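Local coordinates for lambda phage protein with carbohydrate-binding module (Shewanella oneidensis, PDB 2A5Z) that is of unknown function but binds magnesium and has a jelly-roll fold with a carbohydrate-binding module, and so may bind carbohydrate, at residues Tyr53-His58 and Asp247-Lys252; Ile76-Ile81 and Gln91-Ser96; Gln134-Gly139 and Ile228-Gln233; Asp195-Thr200 and Tyr212-Ala217. One frame throughout, in Å; residues are numbered along the deposited sequence.

Interaction 1: residues Tyr53-His58 and Asp247-Lys252; sequences YDFMMH and DLIEFK. With MG (magnesium ion), chain F.
Asp54 and Asp247 share a magnesium ion where strand 48-53 of a six-stranded jelly-roll sheet, outermost within this chain, ends beside strand 245-254. The evidence for a double chelate is direct: Asp54 O, Asp54 OD1, Asp247 O and Asp247 OD1 each lie 2.2 Å from the magnesium, and Phe88 and Gly89 complete the six ligands with their carbonyl oxygens. The cation probably offsets the repulsion between the gathered oxygens, Asp54 O standing only 3.0 Å from Asp247 O. With CG anti to the backbone N (chi1 173°), Asp247 brings OD1 to the metal although its CB points away from residues 53-58. The outer oxygens are held too: both OD2 atoms form salt bridges to Arg259 of the second subunit, which places the site at the interface, and Asp247 OD2 is also hydrogen-bonded to His87 of its own chain.

Backbone pairing lies next to the metal site. Tyr53 and Ile249 form an antiparallel hydrogen-bonded pair, with Tyr53 N to Ile249 O and Ile249 N to Tyr53 O both 3.1 Å. On the strand's other flank, Asp247 and Leu248 make a classic beta bulge against Tyr123.

The Phe55 ring turns an edge to the strand: CD2 lies 3.4 Å from Asp247 O, and the apolar contact is CE2 to Ile249 CG2, 4.0 Å. Tyr53 CD2 sits over the centre of one face of that ring, 3.6 Å above its plane.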
loop_
_atom_site.group_PDB
_atom_site.type_symbol
_atom_site.label_atom_id
_atom_site.label_comp_id
_atom_site.label_asym_id
_atom_site.label_seq_id
_atom_site.Cartn_x
_atom_site.Cartn_y
_atom_site.Cartn_z
ATOM N N TYR C 53 4.048 7.004 7.844
ATOM C CA TYR C 53 5.003 6.094 7.231
ATOM C C TYR C 53 6.342 6.154 7.972
ATOM O O TYR C 53 6.808 7.229 8.328
ATOM C CB TYR C 53 5.148 6.354 5.725
ATOM C CG TYR C 53 6.108 5.385 5.069
ATOM C CD1 TYR C 53 5.906 4.002 5.169
ATOM C CD2 TYR C 53 7.236 5.845 4.386
ATOM C CE1 TYR C 53 6.798 3.105 4.597
ATOM C CE2 TYR C 53 8.129 4.955 3.806
ATOM C CZ TYR C 53 7.895 3.588 3.919
ATOM O OH TYR C 53 8.777 2.708 3.365
ATOM N N ASP C 54 6.932 4.982 8.218
ATOM C CA ASP C 54 8.109 4.845 9.074
ATOM C C ASP C 54 9.384 4.486 8.295
ATOM O O ASP C 54 10.389 4.125 8.892
ATOM C CB ASP C 54 7.843 3.786 10.166
ATOM C CG ASP C 54 8.563 4.082 11.483
ATOM O OD1 ASP C 54 9.390 5.008 11.546
ATOM O OD2 ASP C 54 8.295 3.386 12.491
ATOM N N PHE C 55 9.323 4.547 6.968
ATOM C CA PHE C 55 10.515 4.426 6.109
ATOM C C PHE C 55 11.352 3.162 6.313
ATOM O O PHE C 55 12.573 3.228 6.389
ATOM C CB PHE C 55 11.365 5.710 6.194
ATOM C CG PHE C 55 10.663 6.909 5.642
ATOM C CD1 PHE C 55 10.819 7.267 4.305
ATOM C CD2 PHE C 55 9.798 7.654 6.446
ATOM C CE1 PHE C 55 10.147 8.369 3.779
ATOM C CE2 PHE C 55 9.118 8.752 5.938
ATOM C CZ PHE C 55 9.289 9.116 4.599
HETATM N N MSE C 56 10.681 2.012 6.370
HETATM C CA MSE C 56 11.360 0.720 6.495
HETATM C C MSE C 56 11.387 -0.075 5.188
HETATM O O MSE C 56 12.149 -1.033 5.071
HETATM C CB MSE C 56 10.751 -0.121 7.640
HETATM C CG MSE C 56 9.482 -0.912 7.268
HETATM SE SE MSE C 56 7.972 0.062 7.065
HETATM C CE MSE C 56 7.435 0.187 8.757
HETATM N N MSE C 57 10.559 0.321 4.217
HETATM C CA MSE C 57 10.432 -0.413 2.951
HETATM C C MSE C 57 11.611 -0.157 2.008
HETATM O O MSE C 57 12.215 0.924 2.016
HETATM C CB MSE C 57 9.121 -0.072 2.217
HETATM C CG MSE C 57 7.824 -0.246 3.021
HETATM SE SE MSE C 57 6.334 0.221 2.068
HETATM C CE MSE C 57 6.513 -0.918 0.699
ATOM N N HIS C 58 11.937 -1.178 1.216
ATOM C CA HIS C 58 12.845 -1.065 0.072
ATOM C C HIS C 58 12.304 0.077 -0.800
ATOM O O HIS C 58 11.116 0.083 -1.141
ATOM C CB HIS C 58 12.827 -2.411 -0.665
ATOM C CG HIS C 58 13.763 -2.512 -1.832
ATOM N ND1 HIS C 58 15.118 -2.273 -1.733
ATOM C CD2 HIS C 58 13.543 -2.897 -3.114
ATOM C CE1 HIS C 58 15.687 -2.481 -2.909
ATOM N NE2 HIS C 58 14.753 -2.866 -3.762
ATOM N N ASP C 247 12.993 9.574 9.290
ATOM C CA ASP C 247 12.626 8.386 10.049
ATOM C C ASP C 247 11.115 8.144 9.913
ATOM O O ASP C 247 10.676 7.041 9.632
ATOM C CB ASP C 247 13.001 8.613 11.527
ATOM C CG ASP C 247 12.523 7.501 12.463
ATOM O OD1 ASP C 247 12.362 6.356 12.019
ATOM O OD2 ASP C 247 12.327 7.768 13.672
ATOM N N LEU C 248 10.326 9.198 10.075
ATOM C CA LEU C 248 8.905 9.036 10.330
ATOM C C LEU C 248 8.150 10.316 10.007
ATOM O O LEU C 248 8.610 11.415 10.331
ATOM C CB LEU C 248 8.706 8.655 11.810
ATOM C CG LEU C 248 7.336 8.547 12.490
ATOM C CD1 LEU C 248 6.437 7.573 11.763
ATOM C CD2 LEU C 248 7.515 8.117 13.938
ATOM N N ILE C 249 6.995 10.162 9.365
ATOM C CA ILE C 249 6.076 11.270 9.138
ATOM C C ILE C 249 4.672 10.827 9.550
ATOM O O ILE C 249 4.323 9.662 9.388
ATOM C CB ILE C 249 6.133 11.785 7.655
ATOM C CG1 ILE C 249 5.365 13.109 7.497
ATOM C CG2 ILE C 249 5.685 10.701 6.651
ATOM C CD1 ILE C 249 5.661 13.856 6.191
ATOM N N GLU C 250 3.890 11.750 10.104
ATOM C CA GLU C 250 2.513 11.476 10.524
ATOM C C GLU C 250 1.593 12.615 10.078
ATOM O O GLU C 250 1.943 13.781 10.222
ATOM C CB GLU C 250 2.458 11.300 12.046
ATOM C CG GLU C 250 1.052 11.203 12.626
ATOM C CD GLU C 250 1.030 11.356 14.149
ATOM O OE1 GLU C 250 0.953 10.327 14.857
ATOM O OE2 GLU C 250 1.101 12.506 14.634
ATOM N N PHE C 251 0.428 12.258 9.532
ATOM C CA PHE C 251 -0.628 13.210 9.154
ATOM C C PHE C 251 -1.886 12.942 9.981
ATOM O O PHE C 251 -2.357 11.800 10.035
ATOM C CB PHE C 251 -0.999 13.057 7.671
ATOM C CG PHE C 251 0.052 13.551 6.718
ATOM C CD1 PHE C 251 -0.066 14.797 6.125
ATOM C CD2 PHE C 251 1.153 12.763 6.403
ATOM C CE1 PHE C 251 0.908 15.260 5.230
ATOM C CE2 PHE C 251 2.141 13.213 5.517
ATOM C CZ PHE C 251 2.018 14.465 4.937
ATOM N N LYS C 252 -2.434 13.981 10.607
ATOM C CA LYS C 252 -3.768 13.884 11.231
ATOM C C LYS C 252 -4.626 15.134 11.071
ATOM O O LYS C 252 -4.149 16.256 11.252
ATOM C CB LYS C 252 -3.710 13.454 12.704
ATOM C CG LYS C 252 -2.645 14.088 13.537
ATOM C CD LYS C 252 -2.624 13.448 14.939
ATOM C CE LYS C 252 -1.586 14.124 15.814
ATOM N NZ LYS C 252 -1.615 13.663 17.244
HETATM MG MG MG F . 11.298 5.188 10.543
#

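Interaction 2: residues Ile76-Ile81 and Gln91-Ser96; sequences ISLQNI and QPIVSS
Val94 N donates to Ser77 O over 2.8 Å at an N-H...O angle of 157°, the shortest backbone bond of a small two-stranded antiparallel ladder formed by strands 77-78 and 90-94. The return bond, Ser77 N to Val94 O, measures 2.9 Å, so Ser77 and Val94 are a hydrogen-bonded pair and the adjoining Leu78 and Ile93 a non-hydrogen-bonded one. Beyond them Gln79 N donates to Pro92 O from a position tilted 32° out of the carbonyl plane; the proline has no N-H to give back.

Side chains divide between two faces. On one, Leu78 and Ile93 lie side by side and point the same way, Leu78 CD2 being 4.0 Å from Ile93 CG1, and both rest on Phe103 of strand 102-107. Ile76 slants across the other branch of Ile93, its CG1 only 3.5 Å from Ile93 CG2. On the opposite face the Gln79 chain folds back at its second torsion (chi2 -67°), which lays CG 3.7 Å from Val94 CG2 as the two side chains cross at a slant.

Outside the ladder, Ser95 OG is bonded to Thr238 O and Ile241 N. At the other end Ile81 crosses the Gln91 side chain at about a right angle, its own side chain about 7 Å from the magnesium ion, and packs on Leu108 of the second subunit. Next to it, Asn80 O touches Pro92 CD at 3.3 Å.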
loop_
_atom_site.group_PDB
_atom_site.type_symbol
_atom_site.label_atom_id
_atom_site.label_comp_id
_atom_site.label_asym_id
_atom_site.label_seq_id
_atom_site.Cartn_x
_atom_site.Cartn_y
_atom_site.Cartn_z
ATOM N N ILE C 76 17.484 12.212 -7.541
ATOM C CA ILE C 76 17.914 12.291 -6.149
ATOM C C ILE C 76 18.363 10.900 -5.697
ATOM O O ILE C 76 17.774 9.881 -6.088
ATOM C CB ILE C 76 16.772 12.817 -5.228
ATOM C CG1 ILE C 76 17.289 13.165 -3.829
ATOM C CG2 ILE C 76 15.623 11.805 -5.149
ATOM C CD1 ILE C 76 18.077 14.475 -3.756
ATOM N N SER C 77 19.403 10.858 -4.878
ATOM C CA SER C 77 19.975 9.594 -4.482
ATOM C C SER C 77 19.417 9.148 -3.131
ATOM O O SER C 77 19.830 9.635 -2.078
ATOM C CB SER C 77 21.499 9.696 -4.468
ATOM O OG SER C 77 22.072 8.448 -4.175
ATOM N N LEU C 78 18.450 8.237 -3.162
ATOM C CA LEU C 78 17.961 7.646 -1.925
ATOM C C LEU C 78 18.950 6.569 -1.511
ATOM O O LEU C 78 19.170 5.608 -2.245
ATOM C CB LEU C 78 16.546 7.080 -2.085
ATOM C CG LEU C 78 15.428 7.989 -2.623
ATOM C CD1 LEU C 78 14.101 7.243 -2.588
ATOM C CD2 LEU C 78 15.322 9.305 -1.854
ATOM N N GLN C 79 19.577 6.762 -0.352
ATOM C CA GLN C 79 20.564 5.814 0.174
ATOM C C GLN C 79 19.879 4.591 0.778
ATOM O O GLN C 79 18.649 4.537 0.858
ATOM C CB GLN C 79 21.442 6.498 1.219
ATOM C CG GLN C 79 22.151 7.741 0.712
ATOM C CD GLN C 79 23.200 7.421 -0.335
ATOM O OE1 GLN C 79 24.271 6.910 -0.015
ATOM N NE2 GLN C 79 22.897 7.723 -1.594
ATOM N N ASN C 80 20.673 3.609 1.193
ATOM C CA ASN C 80 20.136 2.417 1.841
ATOM C C ASN C 80 19.391 2.739 3.123
ATOM O O ASN C 80 19.853 3.549 3.926
ATOM C CB ASN C 80 21.246 1.430 2.160
ATOM C CG ASN C 80 21.771 0.741 0.933
ATOM O OD1 ASN C 80 22.951 0.850 0.613
ATOM N ND2 ASN C 80 20.900 0.029 0.234
ATOM N N ILE C 81 18.239 2.092 3.295
ATOM C CA ILE C 81 17.482 2.152 4.544
ATOM C C ILE C 81 18.335 1.617 5.690
ATOM O O ILE C 81 19.044 0.616 5.552
ATOM C CB ILE C 81 16.140 1.361 4.445
ATOM C CG1 ILE C 81 15.263 1.901 3.299
ATOM C CG2 ILE C 81 15.377 1.367 5.786
ATOM C CD1 ILE C 81 14.822 3.368 3.447
ATOM N N GLN C 91 15.415 6.844 6.023
ATOM C CA GLN C 91 15.783 7.084 4.632
ATOM C C GLN C 91 16.756 8.265 4.535
ATOM O O GLN C 91 16.332 9.424 4.636
ATOM C CB GLN C 91 14.527 7.347 3.778
ATOM C CG GLN C 91 14.797 7.674 2.310
ATOM C CD GLN C 91 15.437 6.532 1.560
ATOM O OE1 GLN C 91 16.661 6.468 1.434
ATOM N NE2 GLN C 91 14.624 5.613 1.071
ATOM N N PRO C 92 18.065 7.973 4.365
ATOM C CA PRO C 92 19.048 9.019 4.102
ATOM C C PRO C 92 18.990 9.430 2.637
ATOM O O PRO C 92 18.672 8.603 1.764
ATOM C CB PRO C 92 20.389 8.343 4.416
ATOM C CG PRO C 92 20.044 6.999 4.993
ATOM C CD PRO C 92 18.710 6.656 4.427
ATOM N N ILE C 93 19.298 10.696 2.372
ATOM C CA ILE C 93 19.084 11.284 1.048
ATOM C C ILE C 93 20.328 12.079 0.632
ATOM O O ILE C 93 20.882 12.842 1.427
ATOM C CB ILE C 93 17.783 12.164 1.036
ATOM C CG1 ILE C 93 16.558 11.314 1.416
ATOM C CG2 ILE C 93 17.555 12.825 -0.323
ATOM C CD1 ILE C 93 15.398 12.101 2.029
ATOM N N VAL C 94 20.779 11.873 -0.605
ATOM C CA VAL C 94 21.994 12.518 -1.109
ATOM C C VAL C 94 21.730 13.185 -2.468
ATOM O O VAL C 94 20.967 12.672 -3.297
ATOM C CB VAL C 94 23.193 11.513 -1.147
ATOM C CG1 VAL C 94 24.398 12.076 -1.882
ATOM C CG2 VAL C 94 23.603 11.123 0.260
ATOM N N SER C 95 22.340 14.353 -2.670
ATOM C CA SER C 95 22.189 15.122 -3.898
ATOM C C SER C 95 22.754 14.399 -5.125
ATOM O O SER C 95 23.552 13.471 -5.003
ATOM C CB SER C 95 22.867 16.483 -3.752
ATOM O OG SER C 95 24.278 16.354 -3.707
ATOM N N SER C 96 22.323 14.840 -6.303
ATOM C CA SER C 96 22.808 14.310 -7.570
ATOM C C SER C 96 23.464 15.428 -8.377
ATOM O O SER C 96 23.731 16.521 -7.855
ATOM C CB SER C 96 21.644 13.713 -8.356
ATOM O OG SER C 96 20.712 14.726 -8.684
#

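Interaction 3: residues Gln134-Gly139 and Ile228-Gln233; sequences QLTVIG and IGFKTQ
Leu135 opens the pairing, its N donating to Gln233 O over 3.0 Å at a good angle of 166°, whereas the return bond from Gln233 N to Leu135 O is bent to 122° and weak. Thr136 faces Thr232 in a non-hydrogen-bonded pair, yet the side chains supply a bond of their own: Thr136 OG1 and Thr232 OG1 lie 2.6 Å apart, and either may donate. Thr232 OG1 is also bonded to Ile244 N. Because chi1 of Thr136 is -54°, with OG1 anti to the carbonyl carbon, the methyl group is left to lean on Phe230, CG2 to CE1 3.5 Å. Val137 restores a two-way backbone link, its N 2.8 Å from Lys231 O and its O 3.0 Å from Lys231 N. Ile138 then brings CG1 to the edge of the Phe230 ring, 4.2 Å from CD1. Gly139 and Gly229, each at a corner with positive phi, exchange two bonds, N to O 2.9 Å both ways.

This antiparallel ladder is an interior part of its sheet: strand 153-156 bonds to the outer side of 134-137, and strand 102-107 to that of 230-234. Ile138 and Phe230 point across the jelly-roll core onto Val122 of strand 119-125 in the facing sheet.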
loop_
_atom_site.group_PDB
_atom_site.type_symbol
_atom_site.label_atom_id
_atom_site.label_comp_id
_atom_site.label_asym_id
_atom_site.label_seq_id
_atom_site.Cartn_x
_atom_site.Cartn_y
_atom_site.Cartn_z
ATOM N N GLN C 134 21.724 23.037 0.811
ATOM C CA GLN C 134 20.636 22.305 1.464
ATOM C C GLN C 134 19.414 23.186 1.751
ATOM O O GLN C 134 19.525 24.238 2.392
ATOM C CB GLN C 134 21.115 21.632 2.754
ATOM C CG GLN C 134 22.257 20.641 2.584
ATOM C CD GLN C 134 23.057 20.427 3.864
ATOM O OE1 GLN C 134 22.883 21.142 4.857
ATOM N NE2 GLN C 134 23.949 19.439 3.844
ATOM N N LEU C 135 18.254 22.738 1.264
ATOM C CA LEU C 135 16.964 23.374 1.539
ATOM C C LEU C 135 15.937 22.300 1.881
ATOM O O LEU C 135 15.650 21.419 1.063
ATOM C CB LEU C 135 16.482 24.227 0.345
ATOM C CG LEU C 135 15.063 24.839 0.362
ATOM C CD1 LEU C 135 14.884 25.892 1.458
ATOM C CD2 LEU C 135 14.717 25.445 -0.979
ATOM N N THR C 136 15.410 22.377 3.095
ATOM C CA THR C 136 14.383 21.462 3.572
ATOM C C THR C 136 13.195 22.260 4.112
ATOM O O THR C 136 13.376 23.334 4.688
ATOM C CB THR C 136 14.952 20.528 4.674
ATOM O OG1 THR C 136 16.115 19.867 4.169
ATOM C CG2 THR C 136 13.941 19.474 5.092
ATOM N N VAL C 137 11.985 21.742 3.895
ATOM C CA VAL C 137 10.760 22.356 4.409
ATOM C C VAL C 137 9.866 21.306 5.073
ATOM O O VAL C 137 9.665 20.219 4.534
ATOM C CB VAL C 137 9.930 23.069 3.295
ATOM C CG1 VAL C 137 8.743 23.821 3.910
ATOM C CG2 VAL C 137 10.794 24.040 2.506
ATOM N N ILE C 138 9.359 21.637 6.256
ATOM C CA ILE C 138 8.249 20.906 6.850
ATOM C C ILE C 138 7.045 21.861 6.791
ATOM O O ILE C 138 6.982 22.851 7.515
ATOM C CB ILE C 138 8.577 20.378 8.281
ATOM C CG1 ILE C 138 9.676 19.313 8.213
ATOM C CG2 ILE C 138 7.355 19.740 8.914
ATOM C CD1 ILE C 138 10.854 19.577 9.136
ATOM N N GLY C 139 6.129 21.569 5.874
ATOM C CA GLY C 139 4.987 22.426 5.592
ATOM C C GLY C 139 4.554 22.266 4.148
ATOM O O GLY C 139 4.727 21.196 3.566
ATOM N N ILE C 228 1.865 18.984 0.841
ATOM C CA ILE C 228 2.165 19.361 2.226
ATOM C C ILE C 228 2.820 18.185 2.971
ATOM O O ILE C 228 2.349 17.053 2.887
ATOM C CB ILE C 228 0.908 19.964 2.973
ATOM C CG1 ILE C 228 1.276 20.468 4.379
ATOM C CG2 ILE C 228 -0.313 18.995 2.963
ATOM C CD1 ILE C 228 0.298 21.506 4.945
ATOM N N GLY C 229 3.935 18.451 3.653
ATOM C CA GLY C 229 4.667 17.402 4.352
ATOM C C GLY C 229 6.138 17.726 4.557
ATOM O O GLY C 229 6.481 18.769 5.112
ATOM N N PHE C 230 7.002 16.827 4.094
ATOM C CA PHE C 230 8.453 16.971 4.214
ATOM C C PHE C 230 9.074 16.988 2.827
ATOM O O PHE C 230 8.772 16.127 1.995
ATOM C CB PHE C 230 9.025 15.802 5.036
ATOM C CG PHE C 230 10.530 15.639 4.940
ATOM C CD1 PHE C 230 11.379 16.346 5.784
ATOM C CD2 PHE C 230 11.092 14.753 4.016
ATOM C CE1 PHE C 230 12.770 16.184 5.705
ATOM C CE2 PHE C 230 12.494 14.583 3.934
ATOM C CZ PHE C 230 13.325 15.302 4.786
ATOM N N LYS C 231 9.938 17.968 2.578
ATOM C CA LYS C 231 10.687 18.012 1.333
ATOM C C LYS C 231 12.120 18.443 1.611
ATOM O O LYS C 231 12.346 19.456 2.267
ATOM C CB LYS C 231 10.032 18.972 0.333
ATOM C CG LYS C 231 10.650 18.934 -1.065
ATOM C CD LYS C 231 10.022 19.969 -1.980
ATOM C CE LYS C 231 10.670 19.927 -3.345
ATOM N NZ LYS C 231 10.362 21.122 -4.171
ATOM N N THR C 232 13.080 17.679 1.107
ATOM C CA THR C 232 14.483 18.065 1.210
ATOM C C THR C 232 15.070 18.110 -0.193
ATOM O O THR C 232 14.723 17.289 -1.043
ATOM C CB THR C 232 15.277 17.151 2.180
ATOM O OG1 THR C 232 16.488 17.801 2.582
ATOM C CG2 THR C 232 15.590 15.782 1.560
ATOM N N GLN C 233 15.947 19.080 -0.424
ATOM C CA GLN C 233 16.330 19.481 -1.773
ATOM C C GLN C 233 17.759 20.007 -1.826
ATOM O O GLN C 233 18.249 20.613 -0.863
ATOM C CB GLN C 233 15.395 20.592 -2.249
ATOM C CG GLN C 233 15.483 20.925 -3.737
ATOM C CD GLN C 233 14.338 21.797 -4.183
ATOM O OE1 GLN C 233 13.920 22.695 -3.457
ATOM N NE2 GLN C 233 13.809 21.529 -5.370
#

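Interaction 4: residues Asp195-Thr200 and Tyr212-Ala217; sequences DRFKVT and YTSTAA
Ser214 takes part in three of the five hydrogen bonds across the contact, two of them with Phe197. Phe197 N donates to Ser214 OG over 3.0 Å, and the same hydroxyl donates to Ala216 O at 2.8 Å, so OG bridges two backbone groups, one from each segment, and is fixed in rotation. Ser214 N returns a bond of 2.8 Å to Phe197 O. Further along, Val199 and Tyr212 form a hydrogen-bonded pair, Val199 N to Tyr212 O being 2.8 Å. Arg196 reaches across to the other segment: its NH1 meets Ser214 O at 2.8 Å, with the oxygen in the guanidinium plane and the donor almost straight ahead of the C=O (176°). Its NE forms a salt bridge with Asp194, a second partner for the same guanidinium.

Ring contacts come next. Phe197 holds CG between its backbone N and carbonyl carbon (chi1 69°), which turns the ring beneath Ser214. Ser214 CB makes a CH-pi contact there, 3.7 Å from the ring centroid and 21° off the normal. Phe197 CE1 also meets the edge of the Tyr212 ring, 4.1 Å from CD2, while Tyr212 OH is bonded to Glu172.

Together these bonds close the open end of the beta hairpin of strands 197-203 and 208-213, the second being one of the two outermost strands of the six-stranded jelly-roll sheet within this chain.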
loop_
_atom_site.group_PDB
_atom_site.type_symbol
_atom_site.label_atom_id
_atom_site.label_comp_id
_atom_site.label_asym_id
_atom_site.label_seq_id
_atom_site.Cartn_x
_atom_site.Cartn_y
_atom_site.Cartn_z
ATOM N N ASP C 195 -6.057 29.416 8.148
ATOM C CA ASP C 195 -5.031 28.996 7.176
ATOM C C ASP C 195 -3.641 29.558 7.467
ATOM O O ASP C 195 -2.723 29.411 6.663
ATOM C CB ASP C 195 -5.450 29.227 5.709
ATOM C CG ASP C 195 -5.080 28.044 4.792
ATOM O OD1 ASP C 195 -4.842 26.920 5.295
ATOM O OD2 ASP C 195 -5.048 28.234 3.554
ATOM N N ARG C 196 -3.490 30.190 8.626
ATOM C CA ARG C 196 -2.174 30.478 9.158
ATOM C C ARG C 196 -1.610 29.158 9.660
ATOM O O ARG C 196 -2.302 28.140 9.634
ATOM C CB ARG C 196 -2.250 31.497 10.293
ATOM C CG ARG C 196 -2.721 32.884 9.869
ATOM C CD ARG C 196 -2.571 33.903 11.004
ATOM N NE ARG C 196 -3.332 33.544 12.199
ATOM C CZ ARG C 196 -2.818 33.403 13.419
ATOM N NH1 ARG C 196 -1.523 33.604 13.652
ATOM N NH2 ARG C 196 -3.613 33.079 14.424
ATOM N N PHE C 197 -0.357 29.167 10.103
ATOM C CA PHE C 197 0.279 27.957 10.614
ATOM C C PHE C 197 1.155 28.235 11.827
ATOM O O PHE C 197 1.624 29.360 12.042
ATOM C CB PHE C 197 1.098 27.267 9.519
ATOM C CG PHE C 197 2.330 28.034 9.097
ATOM C CD1 PHE C 197 3.527 27.901 9.794
ATOM C CD2 PHE C 197 2.291 28.894 8.003
ATOM C CE1 PHE C 197 4.657 28.607 9.414
ATOM C CE2 PHE C 197 3.427 29.593 7.615
ATOM C CZ PHE C 197 4.609 29.451 8.324
ATOM N N LYS C 198 1.364 27.191 12.617
ATOM C CA LYS C 198 2.349 27.205 13.679
ATOM C C LYS C 198 3.287 26.032 13.459
ATOM O O LYS C 198 2.833 24.915 13.188
ATOM C CB LYS C 198 1.667 27.110 15.048
ATOM C CG LYS C 198 2.631 27.084 16.234
ATOM C CD LYS C 198 1.904 27.299 17.548
ATOM C CE LYS C 198 2.913 27.601 18.652
ATOM N NZ LYS C 198 2.288 28.241 19.845
ATOM N N VAL C 199 4.592 26.292 13.530
ATOM C CA VAL C 199 5.594 25.219 13.515
ATOM C C VAL C 199 6.354 25.183 14.830
ATOM O O VAL C 199 6.676 26.229 15.404
ATOM C CB VAL C 199 6.618 25.306 12.335
ATOM C CG1 VAL C 199 5.972 24.862 11.028
ATOM C CG2 VAL C 199 7.218 26.700 12.214
ATOM N N THR C 200 6.630 23.974 15.301
ATOM C CA THR C 200 7.401 23.792 16.522
ATOM C C THR C 200 8.483 22.763 16.283
ATOM O O THR C 200 8.205 21.664 15.789
ATOM C CB THR C 200 6.507 23.363 17.699
ATOM O OG1 THR C 200 5.448 24.311 17.847
ATOM C CG2 THR C 200 7.303 23.303 18.999
ATOM N N TYR C 212 7.297 28.992 15.813
ATOM C CA TYR C 212 6.909 30.168 15.039
ATOM C C TYR C 212 5.443 30.045 14.651
ATOM O O TYR C 212 5.024 28.993 14.185
ATOM C CB TYR C 212 7.771 30.280 13.779
ATOM C CG TYR C 212 7.430 31.459 12.900
ATOM C CD1 TYR C 212 7.939 32.721 13.181
ATOM C CD2 TYR C 212 6.603 31.312 11.780
ATOM C CE1 TYR C 212 7.630 33.817 12.386
ATOM C CE2 TYR C 212 6.293 32.408 10.967
ATOM C CZ TYR C 212 6.817 33.658 11.288
ATOM O OH TYR C 212 6.538 34.762 10.514
ATOM N N THR C 213 4.676 31.116 14.866
ATOM C CA THR C 213 3.300 31.223 14.379
ATOM C C THR C 213 3.233 32.310 13.305
ATOM O O THR C 213 3.637 33.452 13.539
ATOM C CB THR C 213 2.301 31.560 15.522
ATOM O OG1 THR C 213 2.446 30.607 16.576
ATOM C CG2 THR C 213 0.857 31.504 15.027
ATOM N N SER C 214 2.725 31.955 12.130
ATOM C CA SER C 214 2.661 32.898 11.016
ATOM C C SER C 214 1.688 34.069 11.254
ATOM O O SER C 214 0.734 33.957 12.028
ATOM C CB SER C 214 2.342 32.167 9.706
ATOM O OG SER C 214 0.969 31.833 9.609
ATOM N N THR C 215 1.965 35.193 10.596
ATOM C CA THR C 215 1.065 36.341 10.571
ATOM C C THR C 215 0.099 36.184 9.401
ATOM O O THR C 215 -1.112 36.336 9.559
ATOM C CB THR C 215 1.850 37.677 10.461
ATOM O OG1 THR C 215 2.629 37.876 11.650
ATOM C CG2 THR C 215 0.905 38.865 10.294
ATOM N N ALA C 216 0.646 35.864 8.233
ATOM C CA ALA C 216 -0.146 35.675 7.031
ATOM C C ALA C 216 -0.480 34.199 6.825
ATOM O O ALA C 216 0.129 33.320 7.450
ATOM C CB ALA C 216 0.592 36.229 5.833
ATOM N N ALA C 217 -1.446 33.935 5.944
ATOM C CA ALA C 217 -1.849 32.567 5.619
ATOM C C ALA C 217 -0.725 31.819 4.902
ATOM O O ALA C 217 0.052 32.420 4.155
ATOM C CB ALA C 217 -3.103 32.575 4.773
#

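How the interactions relate
From the N terminus, residues 53-58 open the longest loop, which closes only at 247-252 and encloses the other three contacts. Interaction 2 closes first, between 76-81 and 91-96. Interaction 3 then opens at 134-139 and closes at 228-233, with the hairpin of interaction 4 wholly inside it; no loops cross. Interactions 1 and 4 belong to the same six-stranded sheet, their centres about 24 Å apart, whereas interaction 3 lies in the larger sheet and interaction 2 is a separate two-stranded ladder. Packing joins them: Ile81 CG2 meets Phe55 O, Phe251 and Ile249 lie on Ile228-Phe230, Ile93 CD1 touches Thr232 CG2, and Val199 CG1 approaches Ile138 O. Interactions 2 and 4 lie on opposite sides of the chain's centre.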